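Side-chain contacts in DyP2 (Amycolatopsis sp. ATCC 39116, PDB 4G2C), which is a haem-containing dye-decolourising peroxidase that probably oxidises dyes, lignin-related compounds and manganese at the expense of hydrogen peroxide: residues A[168-173]-A[180-185]; A[288-293]-A[468-473]; A[36-41]-A[49-54]; A[142-147]-A[479-484]; A[383-386]-A[390-393]. All blocks are in the same frame, centred on the assembly; numbering follows the deposited sequence.

From the N terminus, interaction 3 comes first: the loop 36-41 closes over helix 45-53 that follows it. Interaction 4 then opens at 142-147 and closes only at 479-484, joining the turn that leads into helix 145-148 to strand 474-484. Interactions 1, 2 and 5 nest inside that long loop. Interaction 1 is a local closure between strand 166-172 and helix 175-188. Interaction 2 links helix 280-293 to the segment before strand 474-484, and interaction 5, a turn within the 381-401 connection, is nested inside it. Interactions 2 and 5 also touch, through Arg-288 NH1 and Pro-393 CG, 4.0 Å apart, whereas interactions 2 and 3 lie on opposite sides of the chain's centre.

Interaction 1: residues A[168-173]-A[180-185]; sequences LLLGDA and TLRRQV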
# COMPACT_ATOMS: atom_id res chain seq x y z
N LEU A 168 2.88 16.35 -2.64
CA LEU A 168 1.48 16.75 -2.62
C LEU A 168 0.67 15.65 -3.28
O LEU A 168 1.05 15.14 -4.34
CB LEU A 168 1.28 18.05 -3.40
CG LEU A 168 1.53 19.33 -2.63
CD1 LEU A 168 2.72 19.18 -1.72
CD2 LEU A 168 1.74 20.48 -3.61
N LEU A 169 -0.42 15.26 -2.63
CA LEU A 169 -1.35 14.30 -3.22
C LEU A 169 -2.69 15.00 -3.45
O LEU A 169 -3.29 15.54 -2.53
CB LEU A 169 -1.51 13.08 -2.32
CG LEU A 169 -0.20 12.36 -1.94
CD1 LEU A 169 -0.44 11.30 -0.86
CD2 LEU A 169 0.46 11.73 -3.16
N LEU A 170 -3.14 15.00 -4.70
CA LEU A 170 -4.41 15.57 -5.08
C LEU A 170 -5.25 14.46 -5.69
O LEU A 170 -4.94 13.96 -6.77
CB LEU A 170 -4.21 16.66 -6.13
CG LEU A 170 -3.48 17.95 -5.77
CD1 LEU A 170 -2.04 17.68 -5.31
CD2 LEU A 170 -3.54 18.89 -6.99
N GLY A 171 -6.32 14.07 -5.00
CA GLY A 171 -7.11 12.92 -5.41
C GLY A 171 -8.61 13.11 -5.35
O GLY A 171 -9.14 13.87 -4.52
N ASP A 172 -9.31 12.41 -6.23
CA ASP A 172 -10.76 12.51 -6.33
C ASP A 172 -11.26 11.35 -7.18
O ASP A 172 -10.47 10.63 -7.79
CB ASP A 172 -11.16 13.85 -6.94
CG ASP A 172 -12.58 14.27 -6.59
OD1 ASP A 172 -12.80 14.83 -5.49
OD2 ASP A 172 -13.49 14.05 -7.43
N ALA A 173 -12.58 11.17 -7.22
CA ALA A 173 -13.19 10.13 -8.03
C ALA A 173 -13.03 10.44 -9.52
O ALA A 173 -12.96 9.53 -10.34
CB ALA A 173 -14.68 10.00 -7.68
N THR A 180 -9.14 21.38 -10.85
CA THR A 180 -9.46 22.56 -10.06
C THR A 180 -8.50 22.72 -8.87
O THR A 180 -7.91 23.79 -8.68
CB THR A 180 -10.92 22.56 -9.56
OG1 THR A 180 -11.83 22.54 -10.67
CG2 THR A 180 -11.19 23.79 -8.71
N LEU A 181 -8.34 21.67 -8.07
CA LEU A 181 -7.45 21.76 -6.90
C LEU A 181 -6.01 22.13 -7.30
O LEU A 181 -5.37 22.96 -6.65
CB LEU A 181 -7.48 20.45 -6.10
CG LEU A 181 -6.62 20.34 -4.83
CD1 LEU A 181 -7.00 21.40 -3.80
CD2 LEU A 181 -6.73 18.91 -4.24
N ARG A 182 -5.51 21.51 -8.37
CA ARG A 182 -4.18 21.80 -8.88
C ARG A 182 -4.01 23.31 -9.15
O ARG A 182 -2.99 23.91 -8.77
CB ARG A 182 -3.90 20.96 -10.15
CG ARG A 182 -2.57 21.24 -10.86
CD ARG A 182 -1.37 21.04 -9.94
NE ARG A 182 -0.08 21.24 -10.60
CZ ARG A 182 0.82 22.17 -10.25
NH1 ARG A 182 0.58 23.00 -9.24
NH2 ARG A 182 1.97 22.27 -10.90
N ARG A 183 -5.02 23.93 -9.77
CA ARG A 183 -4.99 25.36 -10.10
C ARG A 183 -4.90 26.21 -8.84
O ARG A 183 -4.21 27.23 -8.82
CB ARG A 183 -6.23 25.77 -10.90
CG ARG A 183 -6.57 24.88 -12.10
CD ARG A 183 -6.34 25.59 -13.43
NE ARG A 183 -7.07 24.97 -14.54
CZ ARG A 183 -6.50 24.23 -15.50
NH1 ARG A 183 -5.19 24.01 -15.50
NH2 ARG A 183 -7.25 23.71 -16.47
N GLN A 184 -5.60 25.78 -7.80
CA GLN A 184 -5.59 26.49 -6.51
C GLN A 184 -4.26 26.36 -5.80
O GLN A 184 -3.78 27.31 -5.19
CB GLN A 184 -6.70 25.95 -5.60
CG GLN A 184 -8.07 26.12 -6.19
CD GLN A 184 -9.08 25.16 -5.60
OE1 GLN A 184 -8.74 24.31 -4.78
NE2 GLN A 184 -10.34 25.30 -6.01
N VAL A 185 -3.67 25.17 -5.89
CA VAL A 185 -2.33 24.93 -5.35
C VAL A 185 -1.32 25.78 -6.11
O VAL A 185 -0.48 26.44 -5.50
CB VAL A 185 -1.94 23.45 -5.49
CG1 VAL A 185 -0.42 23.29 -5.46
CG2 VAL A 185 -2.61 22.62 -4.40
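Leu-170 and Leu-181 carry the centre of this contact, with CG of Leu-170 lying 3.7 Å from CD2 of Leu-181. Their side chains slant across one another, and they start out differently. On the strand, Leu-170 has its CG beside the backbone N and anti to the carbonyl carbon (chi1 -66°). On the helix, Leu-181 has its CG opposite the backbone N (chi1 -180°), which carries CD2 over to CB and CG of Leu-170. One branch of Leu-170, CD2, goes further and rests on the helix backbone, 3.5 Å from CA of Arg-182, and meets CB of Arg-182 at 3.8 Å. Strand 166-172 belongs to the antiparallel sheet of the ferredoxin-like DyP alpha+beta barrel domain, and helix 175-188 packs on one of its faces; the short segments run nearly antiparallel, at 151°, with their axes 9.2 Å apart. Leu-168 and Leu-170 both point at the helix, while Leu-169 between them points away, as the alternation of a strand requires. Further along, CD2 of Leu-168 and CG1 of Val-185 meet tip to tip at 4.0 Å. The apolar layer continues onto the next strand, 114-119, where Leu-115 touches both Leu-170 and Leu-181. Arg-182 offers its CB here; beyond it the chain bends at chi2 and NH1 forms a salt bridge with Glu-186 one helical turn on.

Interaction 2: residues A[288-293]-A[468-473]; sequences RDLAHD and DPIPQA. With ACT (acetate ion), chain Y.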
# COMPACT_ATOMS: atom_id res chain seq x y z
N ARG A 288 1.99 -18.71 -17.29
CA ARG A 288 1.89 -19.77 -18.29
C ARG A 288 2.91 -20.89 -18.05
O ARG A 288 2.56 -22.06 -17.99
CB ARG A 288 2.05 -19.21 -19.70
CG ARG A 288 1.99 -20.27 -20.80
CD ARG A 288 2.66 -19.77 -22.07
NE ARG A 288 4.07 -19.43 -21.83
CZ ARG A 288 4.69 -18.39 -22.40
NH1 ARG A 288 4.03 -17.59 -23.23
NH2 ARG A 288 5.97 -18.15 -22.13
N ASP A 289 4.18 -20.50 -17.91
CA ASP A 289 5.26 -21.46 -17.74
C ASP A 289 5.14 -22.30 -16.46
O ASP A 289 5.46 -23.49 -16.47
CB ASP A 289 6.63 -20.76 -17.78
CG ASP A 289 6.92 -20.11 -19.13
OD1 ASP A 289 6.26 -20.45 -20.14
OD2 ASP A 289 7.82 -19.24 -19.18
N LEU A 290 4.70 -21.68 -15.36
CA LEU A 290 4.52 -22.42 -14.11
C LEU A 290 3.40 -23.44 -14.26
O LEU A 290 3.53 -24.58 -13.82
CB LEU A 290 4.24 -21.48 -12.92
CG LEU A 290 3.86 -22.12 -11.56
CD1 LEU A 290 4.95 -23.04 -11.03
CD2 LEU A 290 3.52 -21.06 -10.52
N ALA A 291 2.31 -23.03 -14.90
CA ALA A 291 1.20 -23.94 -15.15
C ALA A 291 1.70 -25.15 -15.94
O ALA A 291 1.47 -26.29 -15.57
CB ALA A 291 0.05 -23.24 -15.89
N HIS A 292 2.40 -24.88 -17.04
CA HIS A 292 2.94 -25.95 -17.86
C HIS A 292 3.86 -26.85 -17.05
O HIS A 292 3.77 -28.08 -17.14
CB HIS A 292 3.68 -25.40 -19.08
CG HIS A 292 4.22 -26.47 -19.98
ND1 HIS A 292 5.53 -26.90 -19.92
CD2 HIS A 292 3.62 -27.21 -20.94
CE1 HIS A 292 5.72 -27.85 -20.82
NE2 HIS A 292 4.58 -28.06 -21.45
N ASP A 293 4.74 -26.23 -16.26
CA ASP A 293 5.67 -26.95 -15.39
C ASP A 293 4.94 -27.91 -14.44
O ASP A 293 5.38 -29.03 -14.20
CB ASP A 293 6.46 -25.95 -14.54
CG ASP A 293 7.85 -25.66 -15.10
OD1 ASP A 293 8.22 -26.22 -16.16
OD2 ASP A 293 8.57 -24.86 -14.46
N ASP A 468 12.39 -23.37 -13.18
CA ASP A 468 13.07 -22.08 -13.03
C ASP A 468 12.46 -21.23 -11.91
O ASP A 468 11.33 -21.45 -11.48
CB ASP A 468 13.04 -21.26 -14.34
CG ASP A 468 13.89 -21.87 -15.46
OD1 ASP A 468 15.14 -21.92 -15.34
OD2 ASP A 468 13.31 -22.26 -16.50
N PRO A 469 13.22 -20.23 -11.45
CA PRO A 469 12.68 -19.21 -10.55
C PRO A 469 11.65 -18.37 -11.30
O PRO A 469 11.78 -18.20 -12.50
CB PRO A 469 13.91 -18.35 -10.22
CG PRO A 469 14.88 -18.59 -11.36
CD PRO A 469 14.65 -20.00 -11.78
N ILE A 470 10.63 -17.89 -10.61
CA ILE A 470 9.73 -16.94 -11.23
C ILE A 470 10.53 -15.67 -11.52
O ILE A 470 11.21 -15.14 -10.65
CB ILE A 470 8.55 -16.59 -10.32
CG1 ILE A 470 7.91 -17.87 -9.76
CG2 ILE A 470 7.54 -15.73 -11.07
CD1 ILE A 470 7.27 -18.77 -10.80
N PRO A 471 10.47 -15.19 -12.77
CA PRO A 471 11.25 -13.99 -13.11
C PRO A 471 10.70 -12.77 -12.37
O PRO A 471 9.49 -12.73 -12.12
CB PRO A 471 11.04 -13.86 -14.63
CG PRO A 471 9.71 -14.56 -14.90
CD PRO A 471 9.76 -15.75 -13.94
N GLN A 472 11.57 -11.83 -12.01
CA GLN A 472 11.15 -10.59 -11.35
C GLN A 472 10.46 -9.67 -12.34
O GLN A 472 11.09 -9.16 -13.27
CB GLN A 472 12.36 -9.87 -10.72
CG GLN A 472 11.99 -8.75 -9.74
CD GLN A 472 13.19 -7.87 -9.30
OE1 GLN A 472 14.25 -8.36 -8.91
NE2 GLN A 472 12.99 -6.57 -9.36
N ALA A 473 9.16 -9.45 -12.15
CA ALA A 473 8.37 -8.64 -13.09
C ALA A 473 8.00 -7.27 -12.53
O ALA A 473 7.27 -6.50 -13.17
CB ALA A 473 7.10 -9.40 -13.54
C ACT Y . 11.52 -17.40 -6.87
O ACT Y . 10.84 -18.25 -7.52
OXT ACT Y . 10.95 -16.48 -6.22
CH3 ACT Y . 13.01 -17.39 -6.85
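Outside the manganese site itself, the C-terminal part of helix 280-293 faces the segment leading into strand 474-484, and the contact between them is thin: 86 Å² is buried in all. Its apolar point joins CD2 of Leu-290 to CD1 of Ile-470 at 4.4 Å, a loose approach. In Ile-470 the CG1 branch stands beside the backbone N (chi1 -49°), and a further bend at chi2 brings CD1 to the helix. Leu-308 and Tyr-454 touch both side chains, so the pair belongs to a larger buried cluster. At the other end, OD2 of Asp-293 stays 4.3 Å from the backbone N of Asp-468 and is hydrogen-bonded instead to the hydroxyl of Thr-467. The carboxylates of Asp-293 and Asp-468 come within 5.8 Å, measured OD2 to OD2, so their like charges probably disfavour closer packing here. The backbone N of Ile-470 donates to O of an acetate ion at 3.1 Å, with an N-H...O angle of 156°; the methyl of this ion, probably from the crystallisation liquor, lies against CB of Pro-469. The side chain of Leu-290 is about 10 Å from the manganese ion, that of Ile-470 about 12 Å from the haem, and Glu-287, on the same helix, is one of the metal's ligands. This is helix-to-loop packing behind the manganese site of a DyP-family haem peroxidase.

Interaction 3: residues A[36-41]-A[49-54]; sequences TTLSWK and TMLDEL
The branched end of Leu-51 is the bump of this contact, and the hollow it enters is formed by Leu-38 and the base of Trp-40. Its CD1 does the filling, lying 3.9 Å from CD2 of Leu-38 and 3.8 Å from CB of Trp-40. Leu-38 and Leu-51 reach toward each other tip to tip. The chi1 of Leu-38, 168°, turns its CG away from the backbone N and extends the side chain toward the helix. From a second direction CE of Met-50 approaches the same CD2 of Leu-38 at 4.3 Å, so this methyl faces two neighbouring residues of the helix. Trp-40 meets Leu-51 through CB alone, because the indole leads off; one face of that ring instead has CG of Lys-41 above its centre, 3.5 Å from the plane. Around these groups the hollow is extended by helix 94-107, whose Leu-98 touches Trp-40 while Ala-94 touches Leu-51, and by Phe-267 against Met-50. With 132 Å² buried, the evidence is for apolar packing of modest extent. An irregular N-terminal segment here packs across the helix that follows it, 45-53, ahead of strand 66-74, the first strand of the antiparallel sheet of the DyP fold.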
# COMPACT_ATOMS: atom_id res chain seq x y z
N THR A 36 -5.93 0.84 21.03
CA THR A 36 -7.01 0.12 20.36
C THR A 36 -7.54 0.92 19.18
O THR A 36 -6.98 1.96 18.82
CB THR A 36 -8.22 -0.17 21.30
OG1 THR A 36 -8.79 1.07 21.75
CG2 THR A 36 -7.78 -0.96 22.49
N THR A 37 -8.62 0.43 18.59
CA THR A 37 -9.31 1.15 17.54
C THR A 37 -10.11 2.28 18.16
O THR A 37 -10.31 2.32 19.38
CB THR A 37 -10.27 0.23 16.76
OG1 THR A 37 -11.20 -0.35 17.68
CG2 THR A 37 -9.49 -0.88 16.06
N LEU A 38 -10.57 3.20 17.32
CA LEU A 38 -11.34 4.34 17.78
C LEU A 38 -12.75 4.35 17.18
O LEU A 38 -12.93 4.09 15.99
CB LEU A 38 -10.62 5.63 17.42
CG LEU A 38 -11.45 6.91 17.58
CD1 LEU A 38 -11.42 7.43 19.04
CD2 LEU A 38 -10.95 7.96 16.60
N SER A 39 -13.74 4.67 18.02
CA SER A 39 -15.10 4.88 17.55
C SER A 39 -15.22 6.36 17.19
O SER A 39 -15.45 7.21 18.07
CB SER A 39 -16.11 4.47 18.62
OG SER A 39 -15.77 3.22 19.21
N TRP A 40 -15.01 6.69 15.92
CA TRP A 40 -14.91 8.08 15.52
C TRP A 40 -16.20 8.87 15.77
O TRP A 40 -16.16 10.08 16.01
CB TRP A 40 -14.43 8.23 14.06
CG TRP A 40 -15.49 8.03 13.01
CD1 TRP A 40 -15.78 6.87 12.33
CD2 TRP A 40 -16.38 9.03 12.48
NE1 TRP A 40 -16.81 7.09 11.43
CE2 TRP A 40 -17.19 8.40 11.50
CE3 TRP A 40 -16.59 10.39 12.75
CZ2 TRP A 40 -18.18 9.09 10.79
CZ3 TRP A 40 -17.59 11.08 12.03
CH2 TRP A 40 -18.37 10.42 11.07
N LYS A 41 -17.34 8.19 15.74
CA LYS A 41 -18.61 8.88 15.88
C LYS A 41 -18.90 9.33 17.31
O LYS A 41 -19.70 10.23 17.53
CB LYS A 41 -19.75 8.01 15.38
CG LYS A 41 -19.78 7.83 13.86
CD LYS A 41 -21.03 7.08 13.42
CE LYS A 41 -21.14 7.00 11.90
NZ LYS A 41 -22.40 6.34 11.46
N THR A 49 -10.35 16.01 19.14
CA THR A 49 -9.43 17.02 18.66
C THR A 49 -8.47 16.41 17.63
O THR A 49 -8.23 16.98 16.57
CB THR A 49 -8.63 17.62 19.84
OG1 THR A 49 -9.54 18.08 20.85
CG2 THR A 49 -7.75 18.78 19.38
N MET A 50 -7.94 15.23 17.95
CA MET A 50 -6.99 14.56 17.07
C MET A 50 -7.56 14.40 15.67
O MET A 50 -6.87 14.64 14.69
CB MET A 50 -6.58 13.21 17.65
CG MET A 50 -5.59 12.43 16.77
SD MET A 50 -6.49 11.51 15.52
CE MET A 50 -7.32 10.29 16.54
N LEU A 51 -8.82 14.00 15.61
CA LEU A 51 -9.52 13.85 14.34
C LEU A 51 -9.68 15.16 13.57
O LEU A 51 -9.70 15.15 12.34
CB LEU A 51 -10.91 13.24 14.56
CG LEU A 51 -10.98 11.73 14.77
CD1 LEU A 51 -12.41 11.30 15.09
CD2 LEU A 51 -10.45 10.99 13.55
N ASP A 52 -9.84 16.26 14.31
CA ASP A 52 -10.00 17.59 13.72
C ASP A 52 -8.68 18.08 13.16
O ASP A 52 -8.65 18.96 12.30
CB ASP A 52 -10.49 18.61 14.76
CG ASP A 52 -11.95 18.42 15.14
OD1 ASP A 52 -12.71 17.94 14.27
OD2 ASP A 52 -12.32 18.73 16.29
N GLU A 53 -7.58 17.52 13.66
CA GLU A 53 -6.26 17.99 13.25
C GLU A 53 -5.50 16.98 12.39
O GLU A 53 -4.36 17.21 12.01
CB GLU A 53 -5.44 18.41 14.46
CG GLU A 53 -6.08 19.52 15.28
CD GLU A 53 -6.01 20.88 14.60
OE1 GLU A 53 -5.57 20.96 13.43
OE2 GLU A 53 -6.40 21.88 15.23
N LEU A 54 -6.15 15.86 12.08
CA LEU A 54 -5.51 14.81 11.30
C LEU A 54 -5.86 14.95 9.83
O LEU A 54 -7.01 15.22 9.48
CB LEU A 54 -5.98 13.42 11.77
CG LEU A 54 -5.15 12.26 11.23
CD1 LEU A 54 -3.83 12.15 12.00
CD2 LEU A 54 -5.91 10.94 11.27

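Interaction 4: residues A[142-147]-A[479-484]; sequences KAAVEK and GEYFFM. With ACT (acetate ion), chain B; ACT (acetate ion), chain M.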
# COMPACT_ATOMS: atom_id res chain seq x y z
N LYS A 142 16.83 6.73 -0.31
CA LYS A 142 18.06 6.45 -1.06
C LYS A 142 19.04 5.64 -0.22
O LYS A 142 19.81 4.85 -0.75
CB LYS A 142 18.74 7.73 -1.54
CG LYS A 142 17.94 8.54 -2.53
CD LYS A 142 18.62 9.87 -2.80
CE LYS A 142 17.87 10.64 -3.87
NZ LYS A 142 16.80 11.48 -3.27
N ALA A 143 19.01 5.84 1.10
CA ALA A 143 19.91 5.14 2.02
C ALA A 143 19.44 3.73 2.34
O ALA A 143 20.19 2.94 2.91
CB ALA A 143 20.08 5.92 3.31
N ALA A 144 18.20 3.43 1.99
CA ALA A 144 17.60 2.13 2.29
C ALA A 144 17.91 1.11 1.19
O ALA A 144 17.60 -0.06 1.32
CB ALA A 144 16.10 2.30 2.44
N VAL A 145 18.53 1.57 0.11
CA VAL A 145 18.72 0.75 -1.07
C VAL A 145 19.39 -0.61 -0.80
O VAL A 145 18.95 -1.65 -1.29
CB VAL A 145 19.50 1.51 -2.16
CG1 VAL A 145 20.16 0.55 -3.12
CG2 VAL A 145 18.58 2.47 -2.89
N GLU A 146 20.44 -0.59 -0.00
CA GLU A 146 21.14 -1.83 0.29
C GLU A 146 20.27 -2.83 1.05
O GLU A 146 20.17 -3.99 0.66
CB GLU A 146 22.44 -1.56 1.05
CG GLU A 146 23.62 -2.30 0.47
CD GLU A 146 24.85 -2.22 1.37
OE1 GLU A 146 25.51 -1.15 1.39
OE2 GLU A 146 25.14 -3.24 2.04
N LYS A 147 19.64 -2.39 2.13
CA LYS A 147 18.93 -3.37 2.97
C LYS A 147 17.66 -3.94 2.30
O LYS A 147 17.22 -5.04 2.64
CB LYS A 147 18.63 -2.79 4.35
CG LYS A 147 17.49 -1.79 4.37
CD LYS A 147 17.30 -1.22 5.77
CE LYS A 147 16.21 -0.16 5.77
NZ LYS A 147 16.08 0.51 7.10
N GLY A 479 11.69 6.32 -5.25
CA GLY A 479 10.73 6.59 -4.19
C GLY A 479 11.37 7.38 -3.08
O GLY A 479 12.56 7.69 -3.16
N GLU A 480 10.58 7.72 -2.05
CA GLU A 480 11.11 8.47 -0.90
C GLU A 480 10.23 8.30 0.34
O GLU A 480 9.08 7.86 0.23
CB GLU A 480 11.26 9.97 -1.27
CG GLU A 480 11.84 10.86 -0.17
CD GLU A 480 13.20 10.39 0.37
OE1 GLU A 480 14.24 10.81 -0.17
OE2 GLU A 480 13.22 9.62 1.35
N TYR A 481 10.78 8.64 1.50
CA TYR A 481 10.00 8.60 2.75
C TYR A 481 9.61 10.00 3.20
O TYR A 481 10.41 10.93 3.13
CB TYR A 481 10.80 7.95 3.88
CG TYR A 481 11.20 6.52 3.67
CD1 TYR A 481 10.31 5.60 3.12
CD2 TYR A 481 12.47 6.08 4.02
CE1 TYR A 481 10.68 4.27 2.93
CE2 TYR A 481 12.86 4.76 3.84
CZ TYR A 481 11.96 3.85 3.30
OH TYR A 481 12.33 2.53 3.11
N PHE A 482 8.38 10.12 3.70
CA PHE A 482 7.81 11.40 4.12
C PHE A 482 7.08 11.27 5.48
O PHE A 482 6.92 10.18 6.02
CB PHE A 482 6.78 11.88 3.10
CG PHE A 482 7.32 12.06 1.69
CD1 PHE A 482 7.43 10.98 0.82
CD2 PHE A 482 7.64 13.32 1.21
CE1 PHE A 482 7.88 11.15 -0.48
CE2 PHE A 482 8.09 13.50 -0.09
CZ PHE A 482 8.21 12.41 -0.93
N PHE A 483 6.60 12.39 5.99
CA PHE A 483 5.75 12.39 7.15
C PHE A 483 4.57 13.29 6.80
O PHE A 483 4.77 14.42 6.37
CB PHE A 483 6.52 12.94 8.35
CG PHE A 483 5.78 12.89 9.65
CD1 PHE A 483 5.59 11.69 10.32
CD2 PHE A 483 5.28 14.05 10.23
CE1 PHE A 483 4.90 11.64 11.53
CE2 PHE A 483 4.60 14.01 11.44
CZ PHE A 483 4.41 12.80 12.10
N MET A 484 3.34 12.80 6.94
CA MET A 484 2.20 13.71 6.87
C MET A 484 1.97 14.28 8.26
O MET A 484 1.55 13.58 9.17
CB MET A 484 0.91 13.05 6.36
CG MET A 484 1.06 11.93 5.35
SD MET A 484 1.92 12.23 3.79
CE MET A 484 3.62 12.12 4.31
C ACT B . 17.26 3.65 5.68
O ACT B . 16.57 4.65 5.31
OXT ACT B . 16.65 2.56 5.85
CH3 ACT B . 18.75 3.71 5.92
C ACT M . 14.65 -3.24 8.73
O ACT M . 15.31 -2.36 8.11
OXT ACT M . 15.28 -4.03 9.48
CH3 ACT M . 13.17 -3.36 8.61
O HOH W 1 16.53 9.72 -0.02
O HOH W 2 14.26 10.07 -3.90
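Ala-144 and Tyr-481 make the tight part of this contact, where the region around helix 145-148 lies beside strand 474-484 of a curled antiparallel sheet in the DyP fold. The methyl CB of Ala-144 comes within 3.8 Å of OH of Tyr-481 and 4.3 Å of CE2, approaching the ring obliquely. Phe-416 and Val-272 also touch this tyrosine, and its hydroxyl has a weak hydrogen bond to Glu-417, which is also the salt-bridge partner of Lys-147. An acetate ion, probably from the crystallisation liquor and less surely placed, has its O at the ring edge.

The looser side is polar and bridged by water. Lys-142 and Glu-480 cross at about a right angle, but NZ and OE1 remain 4.1 Å apart, too far for a salt bridge. One water accepts from N of Lys-142 and donates to OE1 of Glu-480; another accepts from NZ of Lys-142 and donates to O of Gly-479. NZ also bonds to the carbonyl of Gln-162. OE2 of Glu-480 accepts from N of Ala-141. Glu-480, its chain bent at chi2 (56°), is turned back on its own strand: OE2 also accepts from N of Tyr-481 at 2.6 Å, on the anti side of the carboxylate, with an N-H...O angle of 169°.

Interaction 5: residues A[383-386]-A[390-393]; sequences RHDD and DLPP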
# COMPACT_ATOMS: atom_id res chain seq x y z
N ARG A 383 -3.26 1.55 -20.76
CA ARG A 383 -3.07 0.43 -21.66
C ARG A 383 -4.30 0.28 -22.54
O ARG A 383 -5.34 0.89 -22.28
CB ARG A 383 -2.84 -0.85 -20.86
CG ARG A 383 -3.92 -1.11 -19.85
CD ARG A 383 -3.39 -2.04 -18.78
NE ARG A 383 -3.29 -3.42 -19.23
CZ ARG A 383 -2.95 -4.42 -18.42
NH1 ARG A 383 -2.65 -4.15 -17.15
NH2 ARG A 383 -2.89 -5.67 -18.88
N HIS A 384 -4.19 -0.54 -23.58
CA HIS A 384 -5.27 -0.69 -24.53
C HIS A 384 -5.92 -2.07 -24.44
O HIS A 384 -6.80 -2.41 -25.23
CB HIS A 384 -4.76 -0.40 -25.94
CG HIS A 384 -4.03 0.90 -26.05
ND1 HIS A 384 -4.65 2.13 -25.85
CD2 HIS A 384 -2.73 1.18 -26.29
CE1 HIS A 384 -3.76 3.09 -25.98
NE2 HIS A 384 -2.58 2.55 -26.26
N ASP A 385 -5.51 -2.85 -23.44
CA ASP A 385 -6.05 -4.18 -23.25
C ASP A 385 -6.76 -4.33 -21.89
O ASP A 385 -6.27 -3.84 -20.87
CB ASP A 385 -4.94 -5.23 -23.40
CG ASP A 385 -3.88 -5.13 -22.31
OD1 ASP A 385 -3.33 -4.03 -22.07
OD2 ASP A 385 -3.61 -6.17 -21.67
N ASP A 386 -7.93 -4.96 -21.89
CA ASP A 386 -8.63 -5.31 -20.66
C ASP A 386 -7.73 -6.25 -19.87
O ASP A 386 -7.40 -7.34 -20.35
CB ASP A 386 -9.97 -5.99 -20.99
CG ASP A 386 -10.77 -6.42 -19.75
OD1 ASP A 386 -10.26 -6.33 -18.61
OD2 ASP A 386 -11.92 -6.88 -19.95
N ASP A 390 -9.20 -12.57 -21.76
CA ASP A 390 -8.43 -13.77 -22.10
C ASP A 390 -7.54 -13.50 -23.31
O ASP A 390 -7.94 -13.76 -24.46
CB ASP A 390 -9.35 -14.96 -22.37
CG ASP A 390 -8.59 -16.24 -22.69
OD1 ASP A 390 -7.58 -16.54 -22.02
OD2 ASP A 390 -9.01 -16.96 -23.62
N LEU A 391 -6.34 -12.97 -23.05
CA LEU A 391 -5.38 -12.63 -24.10
C LEU A 391 -4.03 -13.29 -23.82
O LEU A 391 -3.66 -13.51 -22.67
CB LEU A 391 -5.17 -11.11 -24.18
CG LEU A 391 -6.39 -10.21 -24.39
CD1 LEU A 391 -6.01 -8.74 -24.24
CD2 LEU A 391 -7.02 -10.47 -25.75
N PRO A 392 -3.27 -13.59 -24.88
CA PRO A 392 -1.93 -14.13 -24.66
C PRO A 392 -1.00 -13.05 -24.12
O PRO A 392 -1.24 -11.86 -24.31
CB PRO A 392 -1.51 -14.55 -26.07
CG PRO A 392 -2.25 -13.61 -26.97
CD PRO A 392 -3.57 -13.36 -26.30
N PRO A 393 0.06 -13.48 -23.42
CA PRO A 393 1.03 -12.61 -22.77
C PRO A 393 1.58 -11.52 -23.69
O PRO A 393 1.82 -10.41 -23.21
CB PRO A 393 2.14 -13.58 -22.38
CG PRO A 393 1.41 -14.84 -22.09
CD PRO A 393 0.27 -14.90 -23.07
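Three torsions set up the meeting of Asp-385 with Leu-391: the aspartate's CG sits between its backbone N and carbonyl carbon (chi1 66°), while the leucine's CG lies beside its backbone N (chi1 -56°) with an extended chi2. CD1 of Leu-391 thereby reaches CB of Asp-385 at 3.8 Å, and the carbonyl O of Asp-386 is next, 4.4 Å from the same methyl. The contact is thus made by the aliphatic stem of an acidic residue; its carboxylate is engaged on its own segment. There Arg-383 grips it side-on with two nitrogens, NE to OD1 at 2.9 Å and NH2 to OD2 at 2.9 Å. The second bond is nearly straight, 176°, and meets OD2 on the syn side but tilted out of the carboxylate plane, whereas NE comes from above that plane. Both segments belong to the connection between strands 374-380 and 402-409, at the protein surface, where 77 Å² is buried. Arg-396 forms a second salt bridge with OD2 of Asp-385 and also donates to the carbonyl of Asp-386. Two arginines on one carboxylate should favour its ionised form and limit its rotation, leaving the leucine to pack against a stem whose charged end is probably largely compensated.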